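Local atomic coordinates of pyruvate kinase (Pseudomonas aeruginosa, PDB entry 6QXL), a protein that probably transfers the phosphate of phosphoenolpyruvate to ADP in the last step of glycolysis, and here carries glucose-6-phosphate bound in its alpha/beta domain. Residues E286-S291 with V326-A331; I380-L383 with T389-I392; T96-D101 with Q105-I110. All coordinates share one frame; numbering follows the deposited sequence.

Contact 1: residues E286-S291 with V326-A331; sequences ESMIHS and VEAVKA
Met-288 reaches across to helix 325-340 and meets Glu-327, Ala-328 and Ala-331 there; the alpha carbons of Met-288 and Ala-328 stand 6.3 Å apart. Its CB already points toward the helix. With CG anti to the carbonyl carbon (chi1 -65°) and chi2 extended at -162°, the chain runs outward and delivers the sulfur to the helix surface. There Met-288 SD lies 3.7 Å from Ala-328 CA, and it is 4.1 Å from the methyl CB of Ala-328 and equally far from Ala-331 CB, so it rests against two alanines one helical turn apart. Both segments belong to the TIM-barrel domain of pyruvate kinase: 286-291 lies in the loop that follows barrel strand 277-281, whereas the helix holding 326-331 comes after strand 312-315, the last of the barrel. Beyond the sulfur, the bend at chi3 (73°) turns CE toward the peptide joining Glu-327 and Ala-328. Met-288 CE comes to 3.6 Å from Ala-328 N and 3.7 Å from Glu-327 C, and its nearest side-chain atom on the helix is Glu-327 CB at 4.0 Å. Pro-294 also touches the Met-288 side chain, while Ala-328 packs on Leu-315 of strand 312-315.

Contact 2: residues I380-L383 with T389-I392; sequences IICL and TPLI. With G6P (6-O-phosphono-alpha-D-glucopyranose), chain M.
The apolar part of this contact converges on the sulfur of Cys-382, which meets the first turn of helix 388-394 through Thr-389 and Pro-390. Cys-382 SG lies 3.4 Å from Thr-389 CG2 and 3.6 Å from Pro-390 CD, so it touches a methyl group and a ring methylene of successive residues. Chi1 of 179° sets the sulfur opposite the backbone N of Cys-382 and carries it toward the helix. Pro-390 also packs on Ile-402 and Ala-404 of the neighbouring strand 402-406.

The polar part involves glucose-6-phosphate (G6P). Thr-389 N donates to phosphate oxygen O2P of G6P over 3.1 Å, with an N-H...O angle of 161°. Thr-389 OG1 is also 3.1 Å from G6P O2P, but Thr-470 OG1 is a hydrogen-bonding partner too, and the bond from OG1 to the phosphate is not settled. The two Thr-389 branches divide the work: with chi1 at -62°, OG1 is beside the backbone N and near the phosphate, whereas CG2 faces Cys-382. An amide at the start of a helix would be expected to favour the negative phosphate electrostatically. At the sugar end, Leu-383 O accepts a bond from O1 of G6P, whose position is less certain because it lies too close to neighbouring atoms.

Thr-384 and Ser-386 in the intervening loop bind the same ligand. The arrangement is that of a beta-alpha-beta unit, strand 377-383, helix 388-394 and strand 402-406, whose strand-to-helix loop and helix start help form the glucose-6-phosphate pocket, consistent with the allosteric regulator site of this isoform.

Contact 3: residues T96-D101 with Q105-I110; sequences TSHARD and QEVVGI
The backbones of Thr-96 and Ile-110 approach to 5.3 Å between alpha carbons, and those of His-98 and Gly-109 to 4.8 Å, yet no direct hydrogen bond joins the two segments. They belong to a connection between parallel neighbours in a mixed beta-sheet: 96-101 leaves strand 91-95, and the chain returns as edge strand 107-109. A water links the backbones instead, donating to Ala-99 O and accepting from Gly-109 N. Val-107 CG1 sits over one face of the His-98 imidazole in a CH-pi contact, 3.6 Å from the ring centroid and 25° off the normal, displaced toward CE1. Chi1 of -158° swings the ring toward Val-107, and its NE2 bonds to Ala-102 O. The methyls Thr-96 CG2 and Ile-110 CD1 meet at 4.0 Å, while Thr-96 OG1 bonds to Asp-142 O. The Arg-100 chain, bent at chi2 and chi3, folds its guanidinium back over its own loop. Ile-110 O lies over one face, 3.4 Å from Arg-100 NH2 but poorly angled for a bond. Arg-100 NH2 instead donates weakly to His-98 O and, at 2.7 Å, to Thr-96 O, which lies in the guanidinium plane, the nitrogen standing above the carbonyl plane.

In the fold
From the N terminus, contact 3 comes first and closes the short connection between strands 91-95 and 107-109, at one edge of the mixed sheet. The chain then finishes that sheet and adds barrel strands four to seven; contact 1 spans 34 residues that include the last barrel strand, 312-315, tying the loop after strand 277-281 to helix 325-340. Contact 2 follows in the alpha/beta domain, closing a four-residue loop between strand 377-383 and helix 388-394 beside the bound sugar phosphate. The three are in series: none nests in or crosses another. Between centres, contacts 2 and 3 are about 55 Å apart, on opposite sides of the chain's centre; contact 1 is about 33 Å from contact 2 and 36 Å from contact 3.

Contact 1: residues E286-S291 with V326-A331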
loop_
_atom_site.group_PDB
_atom_site.type_symbol
_atom_site.label_atom_id
_atom_site.label_comp_id
_atom_site.label_asym_id
_atom_site.label_seq_id
_atom_site.Cartn_x
_atom_site.Cartn_y
_atom_site.Cartn_z
ATOM N N GLU A 286 17.917 21.579 26.319
ATOM C CA GLU A 286 18.237 22.864 26.949
ATOM C C GLU A 286 18.253 22.827 28.492
ATOM O O GLU A 286 19.118 23.428 29.118
ATOM C CB GLU A 286 17.249 23.937 26.479
ATOM C CG GLU A 286 17.718 25.367 26.709
ATOM C CD GLU A 286 18.707 25.873 25.661
ATOM O OE1 GLU A 286 19.336 25.061 24.933
ATOM O OE2 GLU A 286 18.890 27.104 25.552
ATOM N N SER A 287 17.337 22.093 29.096
ATOM C CA SER A 287 17.285 22.066 30.542
ATOM C C SER A 287 18.597 21.566 31.161
ATOM O O SER A 287 18.899 21.869 32.315
ATOM C CB SER A 287 16.110 21.232 31.050
ATOM O OG SER A 287 16.447 19.861 31.090
ATOM N N MET A 288 19.372 20.806 30.395
ATOM C CA MET A 288 20.649 20.273 30.882
ATOM C C MET A 288 21.771 21.294 30.969
ATOM O O MET A 288 22.844 20.985 31.450
ATOM C CB MET A 288 21.090 19.068 30.042
ATOM C CG MET A 288 20.130 17.878 30.179
ATOM S SD MET A 288 20.824 16.309 29.668
ATOM C CE MET A 288 21.936 16.005 31.025
ATOM N N ILE A 289 21.539 22.513 30.508
ATOM C CA ILE A 289 22.410 23.599 30.875
ATOM C C ILE A 289 22.570 23.700 32.395
ATOM O O ILE A 289 23.678 23.921 32.883
ATOM C CB ILE A 289 21.903 24.912 30.303
ATOM C CG1 ILE A 289 22.146 24.906 28.788
ATOM C CG2 ILE A 289 22.626 26.096 30.934
ATOM C CD1 ILE A 289 21.242 25.871 28.037
ATOM N N HIS A 290 21.479 23.541 33.130
ATOM C CA HIS A 290 21.493 23.680 34.595
ATOM C C HIS A 290 21.083 22.412 35.338
ATOM O O HIS A 290 20.980 22.425 36.549
ATOM C CB HIS A 290 20.597 24.859 35.018
ATOM C CG HIS A 290 21.074 26.183 34.500
ATOM N ND1 HIS A 290 22.324 26.692 34.794
ATOM C CD2 HIS A 290 20.482 27.096 33.688
ATOM C CE1 HIS A 290 22.473 27.867 34.199
ATOM N NE2 HIS A 290 21.370 28.136 33.523
ATOM N N SER A 291 20.836 21.317 34.641
ATOM C CA SER A 291 20.393 20.100 35.304
ATOM C C SER A 291 21.114 18.878 34.750
ATOM O O SER A 291 21.414 18.812 33.564
ATOM C CB SER A 291 18.889 19.927 35.142
ATOM O OG SER A 291 18.511 18.651 35.627
ATOM N N VAL A 326 29.133 16.732 29.690
ATOM C CA VAL A 326 29.356 15.301 29.486
ATOM C C VAL A 326 28.064 14.522 29.695
ATOM O O VAL A 326 27.722 13.641 28.900
ATOM C CB VAL A 326 30.494 14.777 30.375
ATOM C CG1 VAL A 326 30.679 13.270 30.239
ATOM C CG2 VAL A 326 31.780 15.507 30.012
ATOM N N GLU A 327 27.320 14.888 30.720
ATOM C CA GLU A 327 26.068 14.196 31.019
ATOM C C GLU A 327 25.038 14.394 29.899
ATOM O O GLU A 327 24.264 13.486 29.601
ATOM C CB GLU A 327 25.508 14.646 32.360
ATOM C CG GLU A 327 26.427 14.336 33.551
ATOM C CD GLU A 327 27.518 15.369 33.878
ATOM O OE1 GLU A 327 27.841 16.285 33.071
ATOM O OE2 GLU A 327 28.054 15.277 34.984
ATOM N N ALA A 328 25.062 15.569 29.257
ATOM C CA ALA A 328 24.198 15.824 28.115
ATOM C C ALA A 328 24.491 14.868 26.966
ATOM O O ALA A 328 23.574 14.241 26.432
ATOM C CB ALA A 328 24.311 17.265 27.661
ATOM N N VAL A 329 25.762 14.732 26.608
ATOM C CA VAL A 329 26.148 13.818 25.539
ATOM C C VAL A 329 25.733 12.388 25.892
ATOM O O VAL A 329 25.145 11.690 25.072
ATOM C CB VAL A 329 27.658 13.896 25.260
ATOM C CG1 VAL A 329 28.123 12.723 24.371
ATOM C CG2 VAL A 329 28.011 15.241 24.633
ATOM N N LYS A 330 26.018 11.963 27.114
ATOM C CA LYS A 330 25.632 10.617 27.545
ATOM C C LYS A 330 24.126 10.390 27.414
ATOM O O LYS A 330 23.690 9.365 26.890
ATOM C CB LYS A 330 26.084 10.329 28.973
ATOM C CG LYS A 330 27.576 10.148 29.103
ATOM C CD LYS A 330 27.959 9.555 30.461
ATOM C CE LYS A 330 29.476 9.519 30.639
ATOM N NZ LYS A 330 29.858 9.420 32.078
ATOM N N ALA A 331 23.345 11.371 27.862
ATOM C CA ALA A 331 21.888 11.246 27.830
ATOM C C ALA A 331 21.396 11.180 26.379
ATOM O O ALA A 331 20.592 10.316 26.027
ATOM C CB ALA A 331 21.236 12.396 28.557
#

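Contact 2: residues I380-L383 with T389-I392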
loop_
_atom_site.group_PDB
_atom_site.type_symbol
_atom_site.label_atom_id
_atom_site.label_comp_id
_atom_site.label_asym_id
_atom_site.label_seq_id
_atom_site.Cartn_x
_atom_site.Cartn_y
_atom_site.Cartn_z
ATOM N N ILE A 380 28.381 -4.512 6.364
ATOM C CA ILE A 380 28.701 -4.115 5.012
ATOM C C ILE A 380 30.075 -3.491 4.994
ATOM O O ILE A 380 30.310 -2.489 5.652
ATOM C CB ILE A 380 27.685 -3.104 4.472
ATOM C CG1 ILE A 380 26.287 -3.745 4.446
ATOM C CG2 ILE A 380 28.132 -2.583 3.106
ATOM C CD1 ILE A 380 25.239 -2.880 3.853
ATOM N N ILE A 381 30.991 -4.109 4.243
ATOM C CA ILE A 381 32.356 -3.639 4.060
ATOM C C ILE A 381 32.340 -2.827 2.783
ATOM O O ILE A 381 32.280 -3.371 1.684
ATOM C CB ILE A 381 33.328 -4.822 3.975
ATOM C CG1 ILE A 381 33.368 -5.536 5.325
ATOM C CG2 ILE A 381 34.734 -4.368 3.591
ATOM C CD1 ILE A 381 34.210 -6.805 5.319
ATOM N N CYS A 382 32.399 -1.515 2.929
ATOM C CA CYS A 382 32.358 -0.633 1.782
ATOM C C CYS A 382 33.734 -0.004 1.593
ATOM O O CYS A 382 34.118 0.902 2.330
ATOM C CB CYS A 382 31.279 0.416 1.980
ATOM S SG CYS A 382 31.200 1.551 0.594
ATOM N N LEU A 383 34.480 -0.495 0.611
ATOM C CA LEU A 383 35.767 0.087 0.272
ATOM C C LEU A 383 35.491 1.364 -0.474
ATOM O O LEU A 383 34.912 1.333 -1.551
ATOM C CB LEU A 383 36.612 -0.853 -0.582
ATOM C CG LEU A 383 36.824 -2.276 -0.104
ATOM C CD1 LEU A 383 37.939 -2.898 -0.960
ATOM C CD2 LEU A 383 37.136 -2.385 1.378
ATOM N N THR A 389 30.163 6.285 -1.606
ATOM C CA THR A 389 29.381 5.062 -1.622
ATOM C C THR A 389 28.630 4.825 -0.303
ATOM O O THR A 389 27.446 4.579 -0.333
ATOM C CB THR A 389 30.233 3.865 -2.080
ATOM O OG1 THR A 389 30.679 4.095 -3.413
ATOM C CG2 THR A 389 29.413 2.599 -2.093
ATOM N N PRO A 390 29.290 4.929 0.850
ATOM C CA PRO A 390 28.538 4.739 2.107
ATOM C C PRO A 390 27.591 5.912 2.438
ATOM O O PRO A 390 26.663 5.733 3.203
ATOM C CB PRO A 390 29.626 4.559 3.166
ATOM C CG PRO A 390 30.779 5.308 2.613
ATOM C CD PRO A 390 30.725 5.123 1.114
ATOM N N LEU A 391 27.789 7.078 1.838
ATOM C CA LEU A 391 26.780 8.114 1.922
ATOM C C LEU A 391 25.453 7.624 1.358
ATOM O O LEU A 391 24.414 7.771 2.001
ATOM C CB LEU A 391 27.234 9.370 1.187
ATOM C CG LEU A 391 26.188 10.487 1.052
ATOM C CD1 LEU A 391 25.811 11.044 2.392
ATOM C CD2 LEU A 391 26.696 11.600 0.186
ATOM N N ILE A 392 25.485 7.018 0.173
ATOM C CA ILE A 392 24.281 6.524 -0.474
ATOM C C ILE A 392 23.704 5.364 0.338
ATOM O O ILE A 392 22.513 5.339 0.636
ATOM C CB ILE A 392 24.549 6.082 -1.897
ATOM C CG1 ILE A 392 25.178 7.205 -2.735
ATOM C CG2 ILE A 392 23.271 5.587 -2.565
ATOM C CD1 ILE A 392 24.425 8.503 -2.774
HETATM C C1 G6P M . 36.744 1.532 -3.987
HETATM C C2 G6P M . 38.071 1.625 -4.713
HETATM C C3 G6P M . 37.667 2.034 -6.123
HETATM C C4 G6P M . 36.432 2.912 -6.208
HETATM C C5 G6P M . 36.433 3.707 -4.912
HETATM C C6 G6P M . 35.388 4.806 -4.968
HETATM O O1 G6P M . 37.073 0.781 -2.827
HETATM O O2 G6P M . 39.017 2.514 -4.065
HETATM O O3 G6P M . 37.315 0.789 -6.669
HETATM O O4 G6P M . 36.415 3.695 -7.430
HETATM O O5 G6P M . 36.220 2.849 -3.793
HETATM O O6 G6P M . 34.829 5.157 -3.715
HETATM P P G6P M . 33.804 6.440 -3.597
HETATM O O1P G6P M . 34.642 7.649 -3.261
HETATM O O2P G6P M . 33.104 5.716 -2.470
HETATM O O3P G6P M . 33.082 6.842 -4.909
#

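Contact 3: residues T96-D101 with Q105-I110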
loop_
_atom_site.group_PDB
_atom_site.type_symbol
_atom_site.label_atom_id
_atom_site.label_comp_id
_atom_site.label_asym_id
_atom_site.label_seq_id
_atom_site.Cartn_x
_atom_site.Cartn_y
_atom_site.Cartn_z
ATOM N N THR A 96 21.007 53.999 14.819
ATOM C CA THR A 96 22.270 54.013 14.097
ATOM C C THR A 96 23.120 55.199 14.454
ATOM O O THR A 96 24.325 55.177 14.244
ATOM C CB THR A 96 22.036 54.020 12.567
ATOM O OG1 THR A 96 21.281 55.152 12.229
ATOM C CG2 THR A 96 21.308 52.727 12.122
ATOM N N SER A 97 22.549 56.235 15.026
ATOM C CA SER A 97 23.308 57.428 15.426
ATOM C C SER A 97 23.683 57.423 16.926
ATOM O O SER A 97 24.414 58.272 17.404
ATOM C CB SER A 97 22.536 58.708 14.996
ATOM O OG SER A 97 21.337 58.804 15.632
ATOM N N HIS A 98 23.180 56.488 17.725
ATOM C CA HIS A 98 23.647 56.243 19.057
ATOM C C HIS A 98 25.003 55.575 19.159
ATOM O O HIS A 98 25.304 54.636 18.438
ATOM C CB HIS A 98 22.625 55.514 19.894
ATOM C CG HIS A 98 22.848 55.721 21.372
ATOM N ND1 HIS A 98 22.282 56.793 22.040
ATOM C CD2 HIS A 98 23.503 54.988 22.300
ATOM C CE1 HIS A 98 22.583 56.717 23.316
ATOM N NE2 HIS A 98 23.311 55.634 23.503
ATOM N N ALA A 99 25.828 56.081 20.058
ATOM C CA ALA A 99 27.227 55.577 20.211
ATOM C C ALA A 99 27.195 54.081 20.621
ATOM O O ALA A 99 26.401 53.650 21.471
ATOM C CB ALA A 99 27.969 56.406 21.238
ATOM N N ARG A 100 28.098 53.364 20.056
ATOM C CA ARG A 100 28.232 51.931 20.196
ATOM C C ARG A 100 28.581 51.452 21.606
ATOM O O ARG A 100 28.220 50.347 21.998
ATOM C CB ARG A 100 29.242 51.308 19.234
ATOM C CG ARG A 100 29.097 51.811 17.802
ATOM C CD ARG A 100 28.026 50.990 17.059
ATOM N NE ARG A 100 26.833 51.813 16.783
ATOM C CZ ARG A 100 26.584 52.502 15.708
ATOM N NH1 ARG A 100 27.352 52.449 14.652
ATOM N NH2 ARG A 100 25.497 53.258 15.708
ATOM N N ASP A 101 29.213 52.341 22.399
ATOM C CA ASP A 101 29.594 51.958 23.746
ATOM C C ASP A 101 28.633 52.467 24.818
ATOM O O ASP A 101 28.777 52.041 25.948
ATOM C CB ASP A 101 30.970 52.524 24.031
ATOM C CG ASP A 101 32.045 51.838 23.266
ATOM O OD1 ASP A 101 31.970 50.604 23.136
ATOM O OD2 ASP A 101 33.106 52.469 22.948
ATOM N N GLN A 105 19.274 52.291 29.383
ATOM C CA GLN A 105 17.984 51.671 29.615
ATOM C C GLN A 105 16.934 52.043 28.561
ATOM O O GLN A 105 15.887 51.408 28.494
ATOM C CB GLN A 105 17.532 52.154 31.030
ATOM C CG GLN A 105 16.190 51.656 31.536
ATOM C CD GLN A 105 16.224 50.213 31.963
ATOM O OE1 GLN A 105 17.260 49.671 32.470
ATOM N NE2 GLN A 105 15.097 49.532 31.744
ATOM N N GLU A 106 17.199 53.083 27.754
ATOM C CA GLU A 106 16.230 53.575 26.790
ATOM C C GLU A 106 16.629 53.392 25.333
ATOM O O GLU A 106 15.766 53.421 24.437
ATOM C CB GLU A 106 15.948 55.044 27.022
ATOM C CG GLU A 106 15.358 55.370 28.387
ATOM C CD GLU A 106 15.485 56.850 28.730
ATOM O OE1 GLU A 106 15.068 57.621 27.842
ATOM O OE2 GLU A 106 16.010 57.240 29.834
ATOM N N VAL A 107 17.919 53.217 25.055
ATOM C CA VAL A 107 18.385 53.124 23.691
ATOM C C VAL A 107 19.695 52.369 23.632
ATOM O O VAL A 107 20.505 52.462 24.551
ATOM C CB VAL A 107 18.546 54.545 23.045
ATOM C CG1 VAL A 107 19.552 55.384 23.821
ATOM C CG2 VAL A 107 18.964 54.433 21.599
ATOM N N VAL A 108 19.898 51.655 22.527
ATOM C CA VAL A 108 21.184 51.047 22.206
ATOM C C VAL A 108 21.471 51.309 20.732
ATOM O O VAL A 108 20.556 51.493 19.924
ATOM C CB VAL A 108 21.200 49.526 22.516
ATOM C CG1 VAL A 108 20.264 48.745 21.574
ATOM C CG2 VAL A 108 22.616 48.952 22.446
ATOM N N GLY A 109 22.744 51.338 20.398
ATOM C CA GLY A 109 23.175 51.487 19.039
ATOM C C GLY A 109 23.151 50.212 18.249
ATOM O O GLY A 109 22.995 49.130 18.816
ATOM N N ILE A 110 23.266 50.332 16.934
ATOM C CA ILE A 110 23.324 49.166 16.067
ATOM C C ILE A 110 24.136 49.526 14.816
ATOM O O ILE A 110 23.939 50.624 14.200
ATOM C CB ILE A 110 21.922 48.766 15.662
ATOM C CG1 ILE A 110 21.173 50.039 15.215
ATOM C CG2 ILE A 110 21.137 47.964 16.637
ATOM C CD1 ILE A 110 19.828 49.885 14.548
HETATM O O HOH W 1 25.124 51.639 22.093
#